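Long-range contacts in dihydrodipicolinate synthase (Bacillus anthracis, PDB 1XKY), which probably condenses pyruvate with aspartate semialdehyde, an early step of bacterial lysine biosynthesis, as other dihydrodipicolinate synthases do: residues I16-V21 with N45-I50; L38-I43 with V75-K80; A86-N91 with V111-P116; P140-N145 with I168-D173. All blocks are in the same frame, centred on the assembly; numbering follows the deposited sequence.

Overall arrangement
All four contacts belong to one TIM barrel of eight parallel strands. Along the chain, contacts 1 and 2 interleave: their segments alternate. Contacts 3 and 4 follow in series. Contact 1 joins strands 16-19 and 49-52, contact 3 strands 84-87 and 110-114, and contact 4 strands 141-145 and 168-173. Contact 2 lies outside the sheet, between helices 32-44 and 64-78. Its centre is about 10 Å from that of contact 1, and the two touch through Met20 and Leu38. Contacts 3 and 4 also have centres about 10 Å apart and touch through neighbouring strands. The active site, as in this family, probably lies at the C-terminal ends of the strands.

Contact 1 (I16-V21 with N45-I50); sequences IATAMV and NGTTAI
The beta-alpha-beta unit of strand 16-19, helix 32-44 and strand 49-52 is closed here, where Ile16 to Thr18 run alongside Thr47 to Ile50 in the TIM barrel. Two backbone bonds join the two segments. Thr48 N gives an almost straight bond to Ile16 O (2.8 Å, 176° at the hydrogen). Thr18 N reaches Ala49 O at 2.9 Å. Thr48 adds a side-chain bond at the strand entry. Its chi1 of 64° sets OG1 between its own backbone N and carbonyl carbon, where it accepts a bent bond from Ile16 N (3.1 Å, 138°). The same hydroxyl is bonded to Phe13 O. Ile16 also sets CB against Gly46 O at 3.6 Å.

The faces of the sheet differ. On the one toward the barrel interior, the methyls Ala17 CB and Ala49 CB touch at 3.9 Å. On the outer face Thr18 meets Thr47, from the loop before strand 49-52, at about a right angle, and their OG1 atoms form a short hydrogen bond of 2.6 Å. Thr18 OG1 is also bonded to Ser218 OG of helix 218-234. Further along, Met20 lays CB and SD against Ile50 CG2, with SD at 4.0 Å. Helix 32-44 packs on Met20 through Leu38 and Leu42.

Ala49 N is buried and has no partner in the model. The pairing is therefore incomplete at the start of strand 49-52, and threonine hydroxyls supply polar links there. With two partners each, the OG1 atoms of Thr48 and Thr18 should have little freedom to rotate.

Contact 2 (L38-I43 with V75-K80); sequences LVNYLI and VSVVDK
Val39 holds CG1 anti to its backbone N (chi1 168°), which aims this methyl at the facing helix. In Val78, chi1 of 169° sends CG1 anti to the backbone N and leaves CG2, anti to the carbonyl carbon, to meet the Val39 methyl. Val39 CG1 and Val78 CG2 come to 3.6 Å, and the two side chains cross at about a right angle. The same Val39 methyl also touches Val77 CG1 at 3.8 Å, so a single branch fits against two consecutive residues of 75-80. Ile43, one helical turn after Val39, brings CD1 to 4.5 Å from Val78 CG2.

No hydrogen bond links the two segments. Asn40 crosses Val77 obliquely, with its ND2 4.0 Å from Val77 CG1. Arg81 ties both helices together: it bonds to Asn40 OD1 and to the carbonyl oxygens of Val77 and Val78, near where helix 64-78 ends and Asp79 turns to positive phi. On the barrel side, Val39 and Val78 both rest on Ile50 of strand 49-52. This is the packing of successive outer helices around a TIM barrel, with branched apolar side chains between helix, helix and strand.

Contact 3 (A86-N91 with V111-P116); sequences AGTGSN and VMLVAP
Thr88 lies across Val111 at about a right angle. From its CB two branches leave. A chi1 of 60° sets OG1 between the backbone N and the carbonyl carbon, which turns it to Val111 CB at 3.4 Å and Leu113 CD2 at 3.5 Å. The CG2 methyl rests on Val111 CG1 at 3.8 Å. The polar tip is not left among carbons alone, since OG1 is hydrogen-bonded to Thr100 OG1 of helix 93-105.

The backbones pair in parallel at first. Met112 N binds Ala86 O at 2.8 Å, from above the carbonyl plane. Beyond this the regular pairing lapses, though the backbones stay close. Gly87 is the centre of an inverse gamma turn. Gly89, with no side chain, lies close against Leu113, their CA atoms 4.2 Å apart. From the facing backbone Met112 O receives two weak bonds, from Thr88 N and Gly89 N. One water also donates to Met112 O and to Gly89 O (2.7 Å) and accepts from Val114 N. A second donates to Ser90 O and Val114 O. At the far end, Asn91 CB lies against Pro116 CB at 3.8 Å.

Helix 93-105, which links the two strands, covers Ala86 and Thr88 through Ala103, and helix 123-135 packs on Leu113. Strand 141-145 flanks Met112 and Val114. The C-terminal end of strand 110-114 and the loops after both strands face the second subunit, whose Tyr118 touches Val114.

Contact 4 (P140-N145 with I168-D173); sequences PVMLYN and IVAIKD. With K (potassium ion), chain F.
Val141 to Asn145 pair in parallel with Ile168 to Asp173 at 23° between strand axes, with a beta bulge where Val169 is the extra residue and its N binds Val141 O in the carbonyl plane, while Lys172 N reaches Leu143 O at 2.7 Å and Asn145 N reaches Lys172 O at 2.9 Å.

Tyr144 (chi1 -178°) and Lys172 (chi1 174°) both hold CG anti to the backbone N, which lays them side by side, pointing the same way. Lys172 is fully extended. Its CD makes a CH-pi contact over one face of the Tyr144 ring, 3.7 Å from the centroid and offset toward the rim. Lys172 NZ lies 3.4 Å from Tyr144 OH. Met142 CE meets Ala170 CB on the same face of the sheet. These are neighbouring strands of the TIM barrel. In this family a lysine on the sixth strand forms the Schiff base with pyruvate, and the position of Lys172 is consistent with that role.

On the outer face, Leu143 CG packs on Ile168 CG2 at 3.8 Å, and Leu162 of helix 156-163 covers both. Asn145 ND2 bonds to Asp173 OD1 (3.0 Å) from above the carboxylate plane, and OD1 is also bonded to Gly175 N. At the other end, Ile168 O binds a potassium ion at 2.7 Å, together with two waters and the carbonyls of Ser163, Ile165 and Glu166.

Contact 1 (I16-V21 with N45-I50)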
loop_
_atom_site.group_PDB
_atom_site.type_symbol
_atom_site.label_atom_id
_atom_site.label_comp_id
_atom_site.label_asym_id
_atom_site.label_seq_id
_atom_site.Cartn_x
_atom_site.Cartn_y
_atom_site.Cartn_z
ATOM N N ILE A 16 -29.245 -8.418 7.731
ATOM C CA ILE A 16 -28.136 -9.346 8.005
ATOM C C ILE A 16 -28.177 -10.590 7.113
ATOM O O ILE A 16 -28.730 -11.625 7.491
ATOM C CB ILE A 16 -28.098 -9.801 9.478
ATOM C CG1 ILE A 16 -28.150 -8.588 10.425
ATOM C CG2 ILE A 16 -26.824 -10.634 9.734
ATOM C CD1 ILE A 16 -28.195 -8.934 11.892
ATOM N N ALA A 17 -27.586 -10.483 5.926
ATOM C CA ALA A 17 -27.301 -11.666 5.121
ATOM C C ALA A 17 -26.077 -12.345 5.714
ATOM O O ALA A 17 -25.177 -11.681 6.230
ATOM C CB ALA A 17 -27.070 -11.297 3.660
ATOM N N THR A 18 -26.058 -13.671 5.687
ATOM C CA THR A 18 -24.962 -14.410 6.266
ATOM C C THR A 18 -24.250 -15.206 5.192
ATOM O O THR A 18 -24.890 -15.943 4.419
ATOM C CB THR A 18 -25.426 -15.327 7.419
ATOM O OG1 THR A 18 -25.939 -14.514 8.480
ATOM C CG2 THR A 18 -24.277 -16.172 7.945
ATOM N N ALA A 19 -22.930 -15.006 5.145
ATOM C CA ALA A 19 -22.014 -15.741 4.281
ATOM C C ALA A 19 -21.712 -17.082 4.925
ATOM O O ALA A 19 -20.722 -17.239 5.641
ATOM C CB ALA A 19 -20.723 -14.950 4.070
ATOM N N MET A 20 -22.572 -18.053 4.649
ATOM C CA MET A 20 -22.591 -19.300 5.399
ATOM C C MET A 20 -21.411 -20.208 5.089
ATOM O O MET A 20 -21.078 -20.436 3.930
ATOM C CB MET A 20 -23.888 -20.057 5.112
ATOM C CG MET A 20 -24.186 -21.132 6.107
ATOM S SD MET A 20 -25.677 -22.037 5.688
ATOM C CE MET A 20 -25.185 -22.865 4.187
ATOM N N VAL A 21 -20.802 -20.748 6.142
ATOM C CA VAL A 21 -19.812 -21.806 6.004
ATOM C C VAL A 21 -20.446 -23.079 5.433
ATOM O O VAL A 21 -21.658 -23.291 5.524
ATOM C CB VAL A 21 -19.086 -22.125 7.359
ATOM C CG1 VAL A 21 -18.384 -20.890 7.887
ATOM C CG2 VAL A 21 -20.064 -22.694 8.409
ATOM N N ASN A 45 -31.343 -16.968 14.668
ATOM C CA ASN A 45 -30.363 -16.078 15.280
ATOM C C ASN A 45 -30.072 -14.827 14.437
ATOM O O ASN A 45 -28.934 -14.391 14.329
ATOM C CB ASN A 45 -29.085 -16.866 15.600
ATOM C CG ASN A 45 -29.237 -17.729 16.838
ATOM O OD1 ASN A 45 -28.968 -17.270 17.945
ATOM N ND2 ASN A 45 -29.707 -18.965 16.667
ATOM N N GLY A 46 -31.114 -14.245 13.855
ATOM C CA GLY A 46 -31.023 -12.930 13.211
ATOM C C GLY A 46 -30.634 -12.871 11.739
ATOM O O GLY A 46 -30.600 -11.780 11.156
ATOM N N THR A 47 -30.346 -14.021 11.126
ATOM C CA THR A 47 -29.993 -14.058 9.692
ATOM C C THR A 47 -31.233 -13.835 8.823
ATOM O O THR A 47 -32.249 -14.519 8.996
ATOM C CB THR A 47 -29.284 -15.389 9.307
ATOM O OG1 THR A 47 -27.977 -15.427 9.896
ATOM C CG2 THR A 47 -29.142 -15.544 7.787
ATOM N N THR A 48 -31.150 -12.873 7.897
ATOM C CA THR A 48 -32.290 -12.491 7.045
ATOM C C THR A 48 -32.159 -12.954 5.587
ATOM O O THR A 48 -33.088 -12.800 4.797
ATOM C CB THR A 48 -32.529 -10.953 7.061
ATOM O OG1 THR A 48 -31.406 -10.256 6.500
ATOM C CG2 THR A 48 -32.760 -10.464 8.464
ATOM N N ALA A 49 -30.997 -13.498 5.239
ATOM C CA ALA A 49 -30.729 -14.040 3.910
ATOM C C ALA A 49 -29.498 -14.917 4.027
ATOM O O ALA A 49 -28.609 -14.630 4.831
ATOM C CB ALA A 49 -30.497 -12.923 2.886
ATOM N N ILE A 50 -29.442 -15.988 3.246
ATOM C CA ILE A 50 -28.286 -16.871 3.287
ATOM C C ILE A 50 -27.538 -16.873 1.959
ATOM O O ILE A 50 -28.120 -17.163 0.916
ATOM C CB ILE A 50 -28.678 -18.308 3.669
ATOM C CG1 ILE A 50 -29.192 -18.335 5.110
ATOM C CG2 ILE A 50 -27.474 -19.258 3.510
ATOM C CD1 ILE A 50 -29.737 -19.668 5.542
#

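Contact 2 (L38-I43 with V75-K80)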
loop_
_atom_site.group_PDB
_atom_site.type_symbol
_atom_site.label_atom_id
_atom_site.label_comp_id
_atom_site.label_asym_id
_atom_site.label_seq_id
_atom_site.Cartn_x
_atom_site.Cartn_y
_atom_site.Cartn_z
ATOM N N LEU A 38 -27.247 -26.001 10.802
ATOM C CA LEU A 38 -26.673 -24.657 10.700
ATOM C C LEU A 38 -27.656 -23.650 10.113
ATOM O O LEU A 38 -27.773 -22.537 10.614
ATOM C CB LEU A 38 -25.390 -24.671 9.852
ATOM C CG LEU A 38 -24.756 -23.295 9.581
ATOM C CD1 LEU A 38 -24.343 -22.637 10.876
ATOM C CD2 LEU A 38 -23.560 -23.427 8.645
ATOM N N VAL A 39 -28.342 -24.038 9.040
ATOM C CA VAL A 39 -29.333 -23.164 8.393
ATOM C C VAL A 39 -30.437 -22.766 9.376
ATOM O O VAL A 39 -30.785 -21.587 9.489
ATOM C CB VAL A 39 -29.947 -23.822 7.141
ATOM C CG1 VAL A 39 -31.165 -23.046 6.655
ATOM C CG2 VAL A 39 -28.907 -23.918 6.020
ATOM N N ASN A 40 -30.959 -23.744 10.109
ATOM C CA ASN A 40 -32.017 -23.461 11.093
ATOM C C ASN A 40 -31.539 -22.568 12.234
ATOM O O ASN A 40 -32.254 -21.642 12.661
ATOM C CB ASN A 40 -32.607 -24.765 11.628
ATOM C CG ASN A 40 -33.530 -25.424 10.623
ATOM O OD1 ASN A 40 -34.415 -24.772 10.069
ATOM N ND2 ASN A 40 -33.325 -26.708 10.376
ATOM N N TYR A 41 -30.325 -22.843 12.705
ATOM C CA TYR A 41 -29.686 -21.999 13.710
ATOM C C TYR A 41 -29.595 -20.533 13.247
ATOM O O TYR A 41 -30.002 -19.607 13.969
ATOM C CB TYR A 41 -28.298 -22.544 14.077
ATOM C CG TYR A 41 -27.502 -21.555 14.907
ATOM C CD1 TYR A 41 -27.654 -21.493 16.289
ATOM C CD2 TYR A 41 -26.643 -20.647 14.295
ATOM C CE1 TYR A 41 -26.949 -20.563 17.051
ATOM C CE2 TYR A 41 -25.923 -19.718 15.044
ATOM C CZ TYR A 41 -26.081 -19.675 16.423
ATOM O OH TYR A 41 -25.369 -18.743 17.169
ATOM N N LEU A 42 -29.080 -20.317 12.042
ATOM C CA LEU A 42 -28.904 -18.948 11.536
ATOM C C LEU A 42 -30.227 -18.197 11.466
ATOM O O LEU A 42 -30.329 -17.061 11.933
ATOM C CB LEU A 42 -28.214 -18.946 10.166
ATOM C CG LEU A 42 -26.758 -19.432 10.180
ATOM C CD1 LEU A 42 -26.228 -19.534 8.751
ATOM C CD2 LEU A 42 -25.885 -18.540 11.040
ATOM N N ILE A 43 -31.245 -18.848 10.911
ATOM C CA ILE A 43 -32.559 -18.233 10.770
ATOM C C ILE A 43 -33.175 -17.836 12.130
ATOM O O ILE A 43 -33.842 -16.806 12.220
ATOM C CB ILE A 43 -33.507 -19.124 9.925
ATOM C CG1 ILE A 43 -32.997 -19.197 8.477
ATOM C CG2 ILE A 43 -34.931 -18.588 9.948
ATOM C CD1 ILE A 43 -33.713 -20.229 7.607
ATOM N N VAL A 75 -31.780 -24.688 -0.380
ATOM C CA VAL A 75 -33.099 -24.273 -0.857
ATOM C C VAL A 75 -34.205 -25.095 -0.176
ATOM O O VAL A 75 -35.213 -24.543 0.272
ATOM C CB VAL A 75 -33.192 -24.385 -2.413
ATOM C CG1 VAL A 75 -34.648 -24.391 -2.901
ATOM C CG2 VAL A 75 -32.407 -23.256 -3.067
ATOM N N SER A 76 -33.997 -26.407 -0.093
ATOM C CA SER A 76 -34.948 -27.320 0.552
ATOM C C SER A 76 -35.159 -26.994 2.033
ATOM O O SER A 76 -36.290 -26.878 2.488
ATOM C CB SER A 76 -34.471 -28.772 0.406
ATOM O OG SER A 76 -35.326 -29.659 1.114
ATOM N N VAL A 77 -34.068 -26.863 2.782
ATOM C CA VAL A 77 -34.149 -26.614 4.220
ATOM C C VAL A 77 -34.746 -25.235 4.494
ATOM O O VAL A 77 -35.628 -25.095 5.347
ATOM C CB VAL A 77 -32.770 -26.767 4.917
ATOM C CG1 VAL A 77 -32.859 -26.403 6.401
ATOM C CG2 VAL A 77 -32.266 -28.187 4.769
ATOM N N VAL A 78 -34.283 -24.229 3.757
ATOM C CA VAL A 78 -34.747 -22.851 3.960
ATOM C C VAL A 78 -36.258 -22.714 3.749
ATOM O O VAL A 78 -36.921 -21.979 4.489
ATOM C CB VAL A 78 -33.953 -21.865 3.077
ATOM C CG1 VAL A 78 -34.588 -20.495 3.061
ATOM C CG2 VAL A 78 -32.530 -21.774 3.587
ATOM N N ASP A 79 -36.793 -23.430 2.762
ATOM C CA ASP A 79 -38.240 -23.532 2.570
ATOM C C ASP A 79 -38.869 -22.129 2.475
ATOM O O ASP A 79 -39.879 -21.843 3.108
ATOM C CB ASP A 79 -38.843 -24.356 3.726
ATOM C CG ASP A 79 -40.274 -24.799 3.466
ATOM O OD1 ASP A 79 -41.025 -24.923 4.452
ATOM O OD2 ASP A 79 -40.652 -25.020 2.300
ATOM N N LYS A 80 -38.222 -21.262 1.698
ATOM C CA LYS A 80 -38.686 -19.899 1.416
ATOM C C LYS A 80 -38.776 -18.931 2.613
ATOM O O LYS A 80 -39.361 -17.859 2.490
ATOM C CB LYS A 80 -40.022 -19.943 0.645
ATOM C CG LYS A 80 -39.891 -20.508 -0.764
ATOM C CD LYS A 80 -39.153 -19.545 -1.693
ATOM C CE LYS A 80 -38.904 -20.175 -3.055
ATOM N NZ LYS A 80 -37.976 -19.349 -3.875
#

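Contact 3 (A86-N91 with V111-P116)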
loop_
_atom_site.group_PDB
_atom_site.type_symbol
_atom_site.label_atom_id
_atom_site.label_comp_id
_atom_site.label_asym_id
_atom_site.label_seq_id
_atom_site.Cartn_x
_atom_site.Cartn_y
_atom_site.Cartn_z
ATOM N N ALA A 86 -26.861 -17.818 -4.166
ATOM C CA ALA A 86 -25.796 -18.758 -4.533
ATOM C C ALA A 86 -24.569 -18.044 -5.111
ATOM O O ALA A 86 -24.694 -17.173 -5.964
ATOM C CB ALA A 86 -26.314 -19.768 -5.531
ATOM N N GLY A 87 -23.386 -18.441 -4.660
ATOM C CA GLY A 87 -22.139 -17.823 -5.106
ATOM C C GLY A 87 -21.655 -18.423 -6.413
ATOM O O GLY A 87 -20.732 -19.240 -6.423
ATOM N N THR A 88 -22.252 -17.993 -7.522
ATOM C CA THR A 88 -22.038 -18.665 -8.808
ATOM C C THR A 88 -20.932 -18.041 -9.673
ATOM O O THR A 88 -20.447 -18.674 -10.624
ATOM C CB THR A 88 -23.339 -18.719 -9.624
ATOM O OG1 THR A 88 -23.799 -17.392 -9.884
ATOM C CG2 THR A 88 -24.412 -19.498 -8.890
ATOM N N GLY A 89 -20.528 -16.816 -9.336
ATOM C CA GLY A 89 -19.515 -16.104 -10.106
ATOM C C GLY A 89 -18.092 -16.559 -9.827
ATOM O O GLY A 89 -17.688 -16.688 -8.673
ATOM N N SER A 90 -17.344 -16.821 -10.897
ATOM C CA SER A 90 -15.910 -17.087 -10.812
ATOM C C SER A 90 -15.165 -16.053 -11.674
ATOM O O SER A 90 -15.736 -15.028 -12.058
ATOM C CB SER A 90 -15.602 -18.535 -11.234
ATOM O OG SER A 90 -15.917 -18.788 -12.594
ATOM N N ASN A 91 -13.896 -16.320 -11.959
ATOM C CA ASN A 91 -13.091 -15.482 -12.848
ATOM C C ASN A 91 -13.128 -15.922 -14.323
ATOM O O ASN A 91 -12.338 -15.442 -15.148
ATOM C CB ASN A 91 -11.646 -15.384 -12.326
ATOM C CG ASN A 91 -10.887 -16.708 -12.375
ATOM O OD1 ASN A 91 -9.688 -16.744 -12.065
ATOM N ND2 ASN A 91 -11.558 -17.791 -12.761
ATOM N N VAL A 111 -28.237 -14.731 -7.180
ATOM C CA VAL A 111 -26.851 -15.162 -7.261
ATOM C C VAL A 111 -25.901 -14.030 -6.867
ATOM O O VAL A 111 -26.214 -12.852 -7.056
ATOM C CB VAL A 111 -26.493 -15.738 -8.661
ATOM C CG1 VAL A 111 -27.307 -16.983 -8.949
ATOM C CG2 VAL A 111 -26.680 -14.694 -9.757
ATOM N N MET A 112 -24.760 -14.418 -6.292
ATOM C CA MET A 112 -23.677 -13.505 -5.947
ATOM C C MET A 112 -22.572 -13.670 -6.982
ATOM O O MET A 112 -22.126 -14.793 -7.239
ATOM C CB MET A 112 -23.127 -13.833 -4.551
ATOM C CG MET A 112 -22.010 -12.914 -4.053
ATOM S SD MET A 112 -22.631 -11.398 -3.308
ATOM C CE MET A 112 -22.948 -11.930 -1.631
ATOM N N LEU A 113 -22.128 -12.548 -7.553
ATOM C CA LEU A 113 -21.069 -12.534 -8.566
ATOM C C LEU A 113 -19.877 -11.688 -8.097
ATOM O O LEU A 113 -19.960 -10.460 -8.020
ATOM C CB LEU A 113 -21.622 -11.974 -9.887
ATOM C CG LEU A 113 -22.861 -12.669 -10.479
ATOM C CD1 LEU A 113 -23.249 -12.011 -11.796
ATOM C CD2 LEU A 113 -22.631 -14.157 -10.697
ATOM N N VAL A 114 -18.770 -12.362 -7.792
ATOM C CA VAL A 114 -17.555 -11.714 -7.325
ATOM C C VAL A 114 -16.758 -11.080 -8.476
ATOM O O VAL A 114 -16.772 -11.577 -9.595
ATOM C CB VAL A 114 -16.670 -12.732 -6.524
ATOM C CG1 VAL A 114 -15.987 -13.736 -7.460
ATOM C CG2 VAL A 114 -15.665 -12.006 -5.646
ATOM N N ALA A 115 -16.084 -9.964 -8.195
ATOM C CA ALA A 115 -15.065 -9.443 -9.108
ATOM C C ALA A 115 -14.061 -10.562 -9.417
ATOM O O ALA A 115 -13.493 -11.150 -8.491
ATOM C CB ALA A 115 -14.347 -8.245 -8.475
ATOM N N PRO A 116 -13.869 -10.897 -10.708
ATOM C CA PRO A 116 -12.880 -11.915 -11.057
ATOM C C PRO A 116 -11.530 -11.699 -10.383
ATOM O O PRO A 116 -10.946 -10.609 -10.462
ATOM C CB PRO A 116 -12.757 -11.778 -12.575
ATOM C CG PRO A 116 -14.106 -11.368 -12.995
ATOM C CD PRO A 116 -14.554 -10.396 -11.908
HETATM O O HOH W 1 -19.225 -15.128 -7.018
HETATM O O HOH W 2 -17.903 -13.495 -11.044
#

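Contact 4 (P140-N145 with I168-D173)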
loop_
_atom_site.group_PDB
_atom_site.type_symbol
_atom_site.label_atom_id
_atom_site.label_comp_id
_atom_site.label_asym_id
_atom_site.label_seq_id
_atom_site.Cartn_x
_atom_site.Cartn_y
_atom_site.Cartn_z
ATOM N N PRO A 140 -32.415 -12.162 -9.585
ATOM C CA PRO A 140 -31.675 -11.017 -9.086
ATOM C C PRO A 140 -30.188 -11.328 -8.870
ATOM O O PRO A 140 -29.817 -12.469 -8.520
ATOM C CB PRO A 140 -32.355 -10.707 -7.747
ATOM C CG PRO A 140 -33.682 -11.332 -7.831
ATOM C CD PRO A 140 -33.525 -12.528 -8.687
ATOM N N VAL A 141 -29.357 -10.309 -9.080
ATOM C CA VAL A 141 -27.909 -10.425 -8.970
ATOM C C VAL A 141 -27.357 -9.420 -7.949
ATOM O O VAL A 141 -27.702 -8.227 -7.975
ATOM C CB VAL A 141 -27.229 -10.182 -10.343
ATOM C CG1 VAL A 141 -25.709 -10.086 -10.199
ATOM C CG2 VAL A 141 -27.613 -11.267 -11.323
ATOM N N MET A 142 -26.497 -9.919 -7.061
ATOM C CA MET A 142 -25.728 -9.097 -6.138
ATOM C C MET A 142 -24.263 -9.180 -6.563
ATOM O O MET A 142 -23.695 -10.268 -6.685
ATOM C CB MET A 142 -25.893 -9.580 -4.691
ATOM C CG MET A 142 -25.100 -8.771 -3.649
ATOM S SD MET A 142 -25.302 -9.324 -1.926
ATOM C CE MET A 142 -26.919 -8.684 -1.541
ATOM N N LEU A 143 -23.667 -8.015 -6.804
ATOM C CA LEU A 143 -22.248 -7.914 -7.087
ATOM C C LEU A 143 -21.450 -8.018 -5.788
ATOM O O LEU A 143 -21.946 -7.684 -4.712
ATOM C CB LEU A 143 -21.947 -6.580 -7.766
ATOM C CG LEU A 143 -22.677 -6.236 -9.059
ATOM C CD1 LEU A 143 -22.300 -4.827 -9.477
ATOM C CD2 LEU A 143 -22.358 -7.223 -10.162
ATOM N N TYR A 144 -20.207 -8.469 -5.895
ATOM C CA TYR A 144 -19.339 -8.597 -4.736
ATOM C C TYR A 144 -17.992 -7.953 -5.044
ATOM O O TYR A 144 -17.201 -8.480 -5.835
ATOM C CB TYR A 144 -19.210 -10.077 -4.355
ATOM C CG TYR A 144 -18.374 -10.407 -3.130
ATOM C CD1 TYR A 144 -17.960 -9.427 -2.224
ATOM C CD2 TYR A 144 -18.043 -11.734 -2.853
ATOM C CE1 TYR A 144 -17.214 -9.759 -1.100
ATOM C CE2 TYR A 144 -17.297 -12.073 -1.735
ATOM C CZ TYR A 144 -16.886 -11.084 -0.864
ATOM O OH TYR A 144 -16.151 -11.432 0.247
ATOM N N ASN A 145 -17.765 -6.793 -4.428
ATOM C CA ASN A 145 -16.494 -6.075 -4.517
ATOM C C ASN A 145 -15.597 -6.507 -3.355
ATOM O O ASN A 145 -15.960 -6.347 -2.183
ATOM C CB ASN A 145 -16.742 -4.565 -4.460
ATOM C CG ASN A 145 -15.473 -3.751 -4.605
ATOM O OD1 ASN A 145 -14.698 -3.939 -5.543
ATOM N ND2 ASN A 145 -15.256 -2.837 -3.672
ATOM N N ILE A 168 -29.682 -6.600 -11.761
ATOM C CA ILE A 168 -28.551 -6.333 -10.858
ATOM C C ILE A 168 -29.035 -5.335 -9.802
ATOM O O ILE A 168 -29.178 -4.133 -10.077
ATOM C CB ILE A 168 -27.287 -5.824 -11.598
ATOM C CG1 ILE A 168 -26.889 -6.813 -12.701
ATOM C CG2 ILE A 168 -26.139 -5.641 -10.592
ATOM C CD1 ILE A 168 -25.627 -6.466 -13.474
ATOM N N VAL A 169 -29.301 -5.852 -8.603
ATOM C CA VAL A 169 -30.102 -5.150 -7.596
ATOM C C VAL A 169 -29.353 -4.728 -6.329
ATOM O O VAL A 169 -29.886 -3.955 -5.520
ATOM C CB VAL A 169 -31.351 -5.992 -7.196
ATOM C CG1 VAL A 169 -32.204 -6.298 -8.411
ATOM C CG2 VAL A 169 -30.967 -7.303 -6.466
ATOM N N ALA A 170 -28.129 -5.218 -6.150
ATOM C CA ALA A 170 -27.382 -4.949 -4.922
ATOM C C ALA A 170 -25.891 -5.210 -5.093
ATOM O O ALA A 170 -25.469 -5.830 -6.071
ATOM C CB ALA A 170 -27.933 -5.788 -3.771
ATOM N N ILE A 171 -25.108 -4.711 -4.136
ATOM C CA ILE A 171 -23.677 -4.982 -4.071
ATOM C C ILE A 171 -23.261 -5.252 -2.623
ATOM O O ILE A 171 -23.717 -4.574 -1.692
ATOM C CB ILE A 171 -22.830 -3.838 -4.707
ATOM C CG1 ILE A 171 -21.327 -4.169 -4.662
ATOM C CG2 ILE A 171 -23.126 -2.498 -4.038
ATOM C CD1 ILE A 171 -20.503 -3.345 -5.621
ATOM N N LYS A 172 -22.455 -6.292 -2.444
ATOM C CA LYS A 172 -21.718 -6.516 -1.201
ATOM C C LYS A 172 -20.384 -5.803 -1.378
ATOM O O LYS A 172 -19.567 -6.216 -2.196
ATOM C CB LYS A 172 -21.498 -8.021 -0.956
ATOM C CG LYS A 172 -20.609 -8.342 0.245
ATOM C CD LYS A 172 -20.329 -9.827 0.379
ATOM C CE LYS A 172 -19.408 -10.107 1.579
ATOM N NZ LYS A 172 -19.153 -11.569 1.764
ATOM N N ASP A 173 -20.169 -4.725 -0.633
ATOM C CA ASP A 173 -18.949 -3.929 -0.800
ATOM C C ASP A 173 -17.949 -4.186 0.324
ATOM O O ASP A 173 -18.038 -3.584 1.399
ATOM C CB ASP A 173 -19.282 -2.429 -0.896
ATOM C CG ASP A 173 -18.102 -1.602 -1.412
ATOM O OD1 ASP A 173 -16.949 -2.087 -1.351
ATOM O OD2 ASP A 173 -18.328 -0.461 -1.869
HETATM K K K F . -31.172 -2.741 -11.295
HETATM O O HOH W 3 -31.974 -2.132 -8.547
HETATM O O HOH W 4 -32.995 -1.414 -12.648
#